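DUF5625 domain-containing protein (Sulfurospirillum deleyianum, PDB 3NKG) is of unknown function but, as a beta-rich domain probably related to the galactose-binding-like folds, might bind a carbohydrate or other ligand. Local coordinates at residues L36-H41 and S156-R161; V98-T103 and I149-A154. All blocks are in the same frame, centred on the assembly; numbering follows the deposited sequence.

Interaction 1 of 2, residues L36-H41 and S156-R161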
ATOM      1  N   LEU A  36       0.812   1.051   1.308  1.00 20.52           N
ATOM      2  CA  LEU A  36       1.258  -0.099   2.067  1.00 18.48           C
ATOM      3  C   LEU A  36       2.765  -0.018   2.185  1.00 20.96           C
ATOM      4  O   LEU A  36       3.459   0.239   1.183  1.00 25.89           O
ATOM      5  CB  LEU A  36       0.879  -1.406   1.338  1.00 19.09           C
ATOM      6  CG  LEU A  36      -0.606  -1.597   1.068  1.00 26.38           C
ATOM      7  CD1 LEU A  36      -0.802  -2.859   0.261  1.00 26.94           C
ATOM      8  CD2 LEU A  36      -1.372  -1.649   2.364  1.00 25.32           C
ATOM      9  N   GLN A  37       3.280  -0.277   3.384  1.00 20.51           N
ATOM     10  CA  GLN A  37       4.721  -0.314   3.631  1.00 28.60           C
ATOM     11  C   GLN A  37       5.140  -1.707   4.057  1.00 29.35           C
ATOM     12  O   GLN A  37       4.600  -2.248   5.038  1.00 24.41           O
ATOM     13  CB  GLN A  37       5.105   0.659   4.745  1.00 28.89           C
ATOM     14  CG  GLN A  37       4.768   2.112   4.458  1.00 32.50           C
ATOM     15  CD  GLN A  37       5.237   3.033   5.573  1.00 39.05           C
ATOM     16  OE1 GLN A  37       4.682   3.033   6.675  1.00 36.98           O
ATOM     17  NE2 GLN A  37       6.276   3.807   5.297  1.00 43.79           N
ATOM     18  N   PHE A  38       6.106  -2.267   3.325  1.00 22.34           N
ATOM     19  CA  PHE A  38       6.602  -3.630   3.550  1.00 22.13           C
ATOM     20  C   PHE A  38       7.916  -3.631   4.325  1.00 26.51           C
ATOM     21  O   PHE A  38       8.867  -2.948   3.941  1.00 28.04           O
ATOM     22  CB  PHE A  38       6.844  -4.310   2.202  1.00 22.75           C
ATOM     23  CG  PHE A  38       5.602  -4.511   1.410  1.00 24.47           C
ATOM     24  CD1 PHE A  38       4.915  -3.412   0.879  1.00 23.96           C
ATOM     25  CD2 PHE A  38       5.068  -5.787   1.257  1.00 26.12           C
ATOM     26  CE1 PHE A  38       3.761  -3.604   0.169  1.00 24.97           C
ATOM     27  CE2 PHE A  38       3.928  -5.987   0.553  1.00 22.01           C
ATOM     28  CZ  PHE A  38       3.259  -4.910   0.000  1.00 19.51           C
ATOM     29  N   ALA A  39       7.973  -4.397   5.408  1.00 30.37           N
ATOM     30  CA  ALA A  39       9.249  -4.621   6.110  1.00 31.64           C
ATOM     31  C   ALA A  39      10.177  -5.537   5.319  1.00 30.33           C
ATOM     32  O   ALA A  39       9.729  -6.431   4.600  1.00 27.01           O
ATOM     33  CB  ALA A  39       9.017  -5.185   7.484  1.00 31.25           C
ATOM     34  N   VAL A  40      11.477  -5.301   5.457  1.00 29.82           N
ATOM     35  CA  VAL A  40      12.487  -6.015   4.685  1.00 31.93           C
ATOM     36  C   VAL A  40      13.677  -6.270   5.605  1.00 37.12           C
ATOM     37  O   VAL A  40      13.951  -5.460   6.494  1.00 37.53           O
ATOM     38  CB  VAL A  40      12.920  -5.175   3.463  1.00 31.54           C
ATOM     39  CG1 VAL A  40      14.019  -5.860   2.705  1.00 34.46           C
ATOM     40  CG2 VAL A  40      11.719  -4.922   2.527  1.00 32.83           C
ATOM     41  N   HIS A  41      14.365  -7.396   5.427  1.00 38.59           N
ATOM     42  CA  HIS A  41      15.570  -7.660   6.215  1.00 46.09           C
ATOM     43  C   HIS A  41      16.690  -6.678   5.857  1.00 45.26           C
ATOM     44  O   HIS A  41      16.900  -6.355   4.692  1.00 40.42           O
ATOM     45  CB  HIS A  41      16.053  -9.098   6.024  1.00 55.13           C
ATOM     46  CG  HIS A  41      15.122 -10.128   6.586  1.00 67.04           C
ATOM     47  ND1 HIS A  41      14.562 -10.019   7.842  1.00 76.36           N
ATOM     48  CD2 HIS A  41      14.665 -11.293   6.070  1.00 69.58           C
ATOM     49  CE1 HIS A  41      13.792 -11.068   8.069  1.00 75.07           C
ATOM     50  NE2 HIS A  41      13.839 -11.858   7.013  1.00 72.72           N
ATOM     51  N   SER A 156       1.143 -16.113  -0.318  1.00 27.87           N
ATOM     52  CA  SER A 156       2.009 -16.968   0.474  1.00 23.45           C
ATOM     53  C   SER A 156       3.391 -16.347   0.656  1.00 27.21           C
ATOM     54  O   SER A 156       4.051 -16.626   1.647  1.00 25.47           O
ATOM     55  CB  SER A 156       2.123 -18.364  -0.155  1.00 23.28           C
ATOM     56  OG  SER A 156       2.831 -18.337  -1.386  1.00 34.11           O
ATOM     57  N   GLU A 157       3.819 -15.513  -0.295  1.00 21.98           N
ATOM     58  CA  GLU A 157       5.056 -14.731  -0.137  1.00 32.59           C
ATOM     59  C   GLU A 157       5.048 -13.824   1.104  1.00 33.61           C
ATOM     60  O   GLU A 157       6.105 -13.437   1.608  1.00 37.07           O
ATOM     61  CB  GLU A 157       5.309 -13.845  -1.360  1.00 35.23           C
ATOM     62  CG  GLU A 157       5.156 -14.553  -2.681  1.00 50.03           C
ATOM     63  CD  GLU A 157       3.794 -14.304  -3.336  1.00 55.54           C
ATOM     64  OE1 GLU A 157       2.740 -14.657  -2.751  1.00 47.25           O
ATOM     65  OE2 GLU A 157       3.790 -13.773  -4.465  1.00 59.02           O
HETATM   66  N   MSE A 158       3.864 -13.467   1.583  1.00 26.80           N
HETATM   67  CA  MSE A 158       3.756 -12.511   2.673  1.00 20.83           C
HETATM   68  C   MSE A 158       3.605 -13.208   4.015  1.00 26.89           C
HETATM   69  O   MSE A 158       3.408 -12.565   5.036  1.00 25.76           O
HETATM   70  CB  MSE A 158       2.559 -11.600   2.420  1.00 23.91           C
HETATM   71  CG  MSE A 158       2.737 -10.761   1.162  1.00 30.80           C
HETATM   72 SE   MSE A 158       4.121  -9.424   1.570  0.77 32.47          SE
HETATM   73  CE  MSE A 158       5.374  -9.635   0.070  1.00 24.37           C
ATOM     74  N   ILE A 159       3.698 -14.531   4.024  1.00 24.30           N
ATOM     75  CA  ILE A 159       3.578 -15.230   5.293  1.00 27.95           C
ATOM     76  C   ILE A 159       4.707 -14.784   6.242  1.00 28.34           C
ATOM     77  O   ILE A 159       5.874 -14.786   5.863  1.00 27.10           O
ATOM     78  CB  ILE A 159       3.626 -16.768   5.102  1.00 28.57           C
ATOM     79  CG1 ILE A 159       2.379 -17.262   4.362  1.00 22.85           C
ATOM     80  CG2 ILE A 159       3.736 -17.470   6.449  1.00 33.67           C
ATOM     81  CD1 ILE A 159       2.478 -18.784   3.973  1.00 25.78           C
ATOM     82  N   GLY A 160       4.355 -14.413   7.467  1.00 31.98           N
ATOM     83  CA  GLY A 160       5.342 -13.977   8.440  1.00 33.76           C
ATOM     84  C   GLY A 160       5.926 -12.582   8.186  1.00 37.68           C
ATOM     85  O   GLY A 160       6.799 -12.126   8.926  1.00 35.65           O
ATOM     86  N   ARG A 161       5.457 -11.887   7.153  1.00 29.09           N
ATOM     87  CA  ARG A 161       6.054 -10.601   6.840  1.00 30.14           C
ATOM     88  C   ARG A 161       5.178  -9.484   7.358  1.00 29.92           C
ATOM     89  O   ARG A 161       3.970  -9.505   7.175  1.00 35.38           O
ATOM     90  CB  ARG A 161       6.312 -10.440   5.337  1.00 36.22           C
ATOM     91  CG  ARG A 161       6.822  -9.039   4.970  1.00 42.25           C
ATOM     92  CD  ARG A 161       7.209  -8.908   3.494  1.00 40.76           C
ATOM     93  NE  ARG A 161       8.032 -10.019   3.002  1.00 35.02           N
ATOM     94  CZ  ARG A 161       9.363 -10.080   3.069  1.00 37.75           C
ATOM     95  NH1 ARG A 161       9.994 -11.142   2.568  1.00 41.90           N
ATOM     96  NH2 ARG A 161      10.076  -9.103   3.632  1.00 31.79           N
TER
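Arg161 sets CG anti to its backbone N (chi1 175°) and stays extended to CD before bending at chi3 (-46°); its CB points at segment 36-41, and the extended chain brings the guanidinium to Ala39 O, beside the chain that leaves strand 30-38. Phe38 and Met158 each hold CG anti to the carbonyl carbon, and their ends converge although neither CB points at the other segment. Residue 158 is a selenomethionine: its SE atom approaches the ring of Phe38 at the edge, in the ring plane, 3.6 Å from CE2. This is a Met-aromatic contact in which the two side chains cross at about a right angle, and the terminal CE lies 4.0 Å from CD2 of the same ring. Arg161 NH2 donates to Ala39 O at 2.9 Å, with the oxygen close to the guanidinium plane and the bond somewhat bent. Arg161 CD lies at the edge of the Phe38 ring, 4.4 Å from CD2. A type II turn, closed by Arg161 N to Met158 O at 3.0 Å, places Met158 and Arg161 at its two ends, and both reach segment 36-41. Arg161 NH1 meanwhile forms a salt bridge with Asp50 of helix 49-58, and Asp50 also accepts from His41 N. One guanidinium thus joins a carboxylate to a backbone carbonyl; Asp50 probably offsets the positive charge of Arg161, and the two bonds together are likely to limit turning of the guanidinium.

Interaction 2 of 2, residues V98-T103 and I149-A154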
ATOM      1  N   VAL A  98      -2.432  -6.656  -5.777  1.00 19.20           N
ATOM      2  CA  VAL A  98      -2.994  -6.970  -4.456  1.00 18.41           C
ATOM      3  C   VAL A  98      -4.318  -6.207  -4.232  1.00 16.75           C
ATOM      4  O   VAL A  98      -4.315  -4.994  -4.036  1.00 23.40           O
ATOM      5  CB  VAL A  98      -1.995  -6.633  -3.330  1.00 23.51           C
ATOM      6  CG1 VAL A  98      -2.616  -6.905  -1.934  1.00 20.15           C
ATOM      7  CG2 VAL A  98      -0.696  -7.436  -3.516  1.00 23.69           C
ATOM      8  N   PRO A  99      -5.444  -6.930  -4.286  1.00 18.57           N
ATOM      9  CA  PRO A  99      -6.768  -6.322  -4.097  1.00 19.37           C
ATOM     10  C   PRO A  99      -6.954  -5.993  -2.643  1.00 20.52           C
ATOM     11  O   PRO A  99      -6.808  -6.876  -1.803  1.00 20.57           O
ATOM     12  CB  PRO A  99      -7.748  -7.443  -4.474  1.00 20.55           C
ATOM     13  CG  PRO A  99      -6.909  -8.512  -5.162  1.00 31.83           C
ATOM     14  CD  PRO A  99      -5.520  -8.373  -4.613  1.00 19.30           C
ATOM     15  N   ILE A 100      -7.271  -4.737  -2.368  1.00 20.92           N
ATOM     16  CA  ILE A 100      -7.464  -4.231  -1.020  1.00 24.65           C
ATOM     17  C   ILE A 100      -8.791  -3.497  -1.037  1.00 28.13           C
ATOM     18  O   ILE A 100      -9.027  -2.638  -1.896  1.00 25.98           O
ATOM     19  CB  ILE A 100      -6.403  -3.193  -0.672  1.00 23.83           C
ATOM     20  CG1 ILE A 100      -5.007  -3.827  -0.686  1.00 34.66           C
ATOM     21  CG2 ILE A 100      -6.685  -2.563   0.696  1.00 26.80           C
ATOM     22  CD1 ILE A 100      -4.759  -4.755   0.461  1.00 29.34           C
ATOM     23  N   LYS A 101      -9.662  -3.823  -0.096  1.00 23.93           N
ATOM     24  CA  LYS A 101     -10.911  -3.099   0.016  1.00 24.22           C
ATOM     25  C   LYS A 101     -10.841  -2.148   1.194  1.00 26.76           C
ATOM     26  O   LYS A 101     -10.606  -2.559   2.347  1.00 24.73           O
ATOM     27  CB  LYS A 101     -12.088  -4.066   0.160  1.00 32.11           C
ATOM     28  CG  LYS A 101     -13.452  -3.400   0.141  1.00 33.36           C
ATOM     29  CD  LYS A 101     -14.552  -4.462   0.144  1.00 44.22           C
ATOM     30  CE  LYS A 101     -15.779  -3.993   0.890  1.00 52.48           C
ATOM     31  NZ  LYS A 101     -16.867  -5.018   0.855  1.00 60.95           N
ATOM     32  N   ILE A 102     -11.036  -0.868   0.897  1.00 20.81           N
ATOM     33  CA  ILE A 102     -11.062   0.155   1.934  1.00 18.32           C
ATOM     34  C   ILE A 102     -12.454   0.736   2.114  1.00 27.26           C
ATOM     35  O   ILE A 102     -13.059   1.250   1.168  1.00 24.74           O
ATOM     36  CB  ILE A 102     -10.082   1.303   1.624  1.00 21.46           C
ATOM     37  CG1 ILE A 102      -8.658   0.763   1.538  1.00 28.19           C
ATOM     38  CG2 ILE A 102     -10.146   2.404   2.706  1.00 21.88           C
ATOM     39  CD1 ILE A 102      -7.678   1.765   0.992  1.00 31.46           C
ATOM     40  N   THR A 103     -12.953   0.648   3.341  1.00 23.75           N
ATOM     41  CA  THR A 103     -14.234   1.240   3.716  1.00 22.67           C
ATOM     42  C   THR A 103     -14.017   2.334   4.749  1.00 23.14           C
ATOM     43  O   THR A 103     -13.324   2.121   5.734  1.00 24.15           O
ATOM     44  CB  THR A 103     -15.176   0.168   4.295  1.00 23.33           C
ATOM     45  OG1 THR A 103     -15.262  -0.918   3.365  1.00 27.85           O
ATOM     46  CG2 THR A 103     -16.562   0.733   4.509  1.00 27.24           C
ATOM     47  N   ILE A 149      -9.990  -2.027   6.639  1.00 23.87           N
ATOM     48  CA  ILE A 149      -9.106  -2.456   5.560  1.00 22.63           C
ATOM     49  C   ILE A 149      -9.143  -3.975   5.480  1.00 24.17           C
ATOM     50  O   ILE A 149      -8.869  -4.656   6.464  1.00 26.63           O
ATOM     51  CB  ILE A 149      -7.643  -1.989   5.753  1.00 20.45           C
ATOM     52  CG1 ILE A 149      -7.567  -0.470   5.906  1.00 28.66           C
ATOM     53  CG2 ILE A 149      -6.774  -2.453   4.531  1.00 18.73           C
ATOM     54  CD1 ILE A 149      -7.572   0.024   7.352  1.00 32.84           C
ATOM     55  N   GLU A 150      -9.516  -4.487   4.310  1.00 18.11           N
ATOM     56  CA  GLU A 150      -9.655  -5.909   4.093  1.00 16.47           C
ATOM     57  C   GLU A 150      -8.725  -6.343   2.966  1.00 24.47           C
ATOM     58  O   GLU A 150      -8.733  -5.770   1.872  1.00 23.39           O
ATOM     59  CB  GLU A 150     -11.109  -6.268   3.746  1.00 20.42           C
ATOM     60  CG  GLU A 150     -11.282  -7.722   3.255  1.00 25.33           C
ATOM     61  CD  GLU A 150     -12.751  -8.193   3.158  1.00 40.95           C
ATOM     62  OE1 GLU A 150     -13.676  -7.369   3.328  1.00 36.95           O
ATOM     63  OE2 GLU A 150     -12.979  -9.409   2.918  1.00 44.01           O
ATOM     64  N   ASN A 151      -7.898  -7.338   3.264  1.00 23.65           N
ATOM     65  CA  ASN A 151      -7.068  -7.993   2.264  1.00 27.02           C
ATOM     66  C   ASN A 151      -7.885  -9.096   1.592  1.00 22.43           C
ATOM     67  O   ASN A 151      -8.311 -10.061   2.241  1.00 23.80           O
ATOM     68  CB  ASN A 151      -5.798  -8.570   2.907  1.00 20.68           C
ATOM     69  CG  ASN A 151      -4.960  -9.349   1.927  1.00 26.16           C
ATOM     70  OD1 ASN A 151      -4.471  -8.800   0.927  1.00 26.63           O
ATOM     71  ND2 ASN A 151      -4.802 -10.647   2.187  1.00 24.49           N
ATOM     72  N   ILE A 152      -8.129  -8.956   0.293  1.00 22.14           N
ATOM     73  CA  ILE A 152      -9.007  -9.901  -0.408  1.00 19.34           C
ATOM     74  C   ILE A 152      -8.351 -11.269  -0.705  1.00 29.52           C
ATOM     75  O   ILE A 152      -8.951 -12.322  -0.449  1.00 28.68           O
ATOM     76  CB  ILE A 152      -9.598  -9.283  -1.713  1.00 28.11           C
ATOM     77  CG1 ILE A 152     -10.323  -7.968  -1.399  1.00 31.70           C
ATOM     78  CG2 ILE A 152     -10.547 -10.255  -2.414  1.00 31.70           C
ATOM     79  CD1 ILE A 152     -11.551  -8.142  -0.514  1.00 28.05           C
ATOM     80  N   GLU A 153      -7.131 -11.261  -1.235  1.00 26.11           N
ATOM     81  CA  GLU A 153      -6.472 -12.518  -1.620  1.00 28.76           C
ATOM     82  C   GLU A 153      -5.318 -12.909  -0.701  1.00 25.82           C
ATOM     83  O   GLU A 153      -4.644 -12.047  -0.120  1.00 26.45           O
ATOM     84  CB  GLU A 153      -5.912 -12.449  -3.049  1.00 31.54           C
ATOM     85  CG  GLU A 153      -6.927 -12.230  -4.153  1.00 42.87           C
ATOM     86  CD  GLU A 153      -6.264 -12.215  -5.537  1.00 54.21           C
ATOM     87  OE1 GLU A 153      -5.116 -12.729  -5.677  1.00 45.05           O
ATOM     88  OE2 GLU A 153      -6.896 -11.690  -6.483  1.00 63.84           O
ATOM     89  N   ALA A 154      -5.059 -14.214  -0.636  1.00 22.36           N
ATOM     90  CA  ALA A 154      -3.938 -14.761   0.134  1.00 26.24           C
ATOM     91  C   ALA A 154      -2.646 -14.711  -0.689  1.00 28.12           C
ATOM     92  O   ALA A 154      -2.632 -15.158  -1.840  1.00 29.35           O
ATOM     93  CB  ALA A 154      -4.246 -16.210   0.517  1.00 25.73           C
TER
HETATM   94  O   HOH W   1      -5.314  -9.143  -1.516  1.00 20.99           O
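Ile100 and Ile149 lean together on one face of the sheet, their CG2 branches 3.8 Å apart and the two side chains set obliquely. Each CG2 lies anti to its own backbone N, which turns these methyls rather than the longer branches into the contact. Asn151, on the same face, has OD1 beside Val98 CG1. On the other face, Lys101 and Glu150 form an antiparallel hydrogen-bonded pair, Lys101 N to Glu150 O measuring 2.9 Å; both chains leave with CG anti to the backbone N, yet Lys101 NZ stays 4.7 Å from Glu150 OE1. Beyond the strand end, Ile152 CB packs 3.8 Å from Pro99 CB, while Glu153 crosses the proline ring at about a right angle, Glu153 OE2 3.4 Å from Pro99 CG. Pro99 O takes Ile152 N (3.2 Å) and a water, which also bonds Asn151 OD1 (2.6 Å) and accepts from Glu153 N. Asn151 ND2 reaches Glu153 O at 2.7 Å, from above the carbonyl plane, and Gln15 O. A leucine here would probably cost the water its side-chain acceptor and leave both carbonyls without the amide donor, letting the chain after the strand shift. Strands 98-107 and 143-151 are the inner pair of their sheet, flanked by strands 113-123 and 18-26, and Phe165 of strand 163-169 packs against Ile102 and Ile149.

In the fold
Interactions 1 and 2 lie with their centres about 15 Å apart and illustrate two ways of joining distant parts of a chain. Segments 149-154 and 156-161 are separated by Phe155 alone, so the chain that leaves the sheet of interaction 2 leads through Phe155 into the 3-10 segment 156-158 and then the turn of interaction 1, although the two contacts do not otherwise touch. Along the sequence, interaction 2 is nested within the loop closed by interaction 1. Strands 143-151 and 30-38 belong to different four-stranded sheets; Phe155 touches Val98 and Pro99, while Leu13 meets Phe38 and Met158 in one contact and Asn151 in the other, giving the two a shared neighbour.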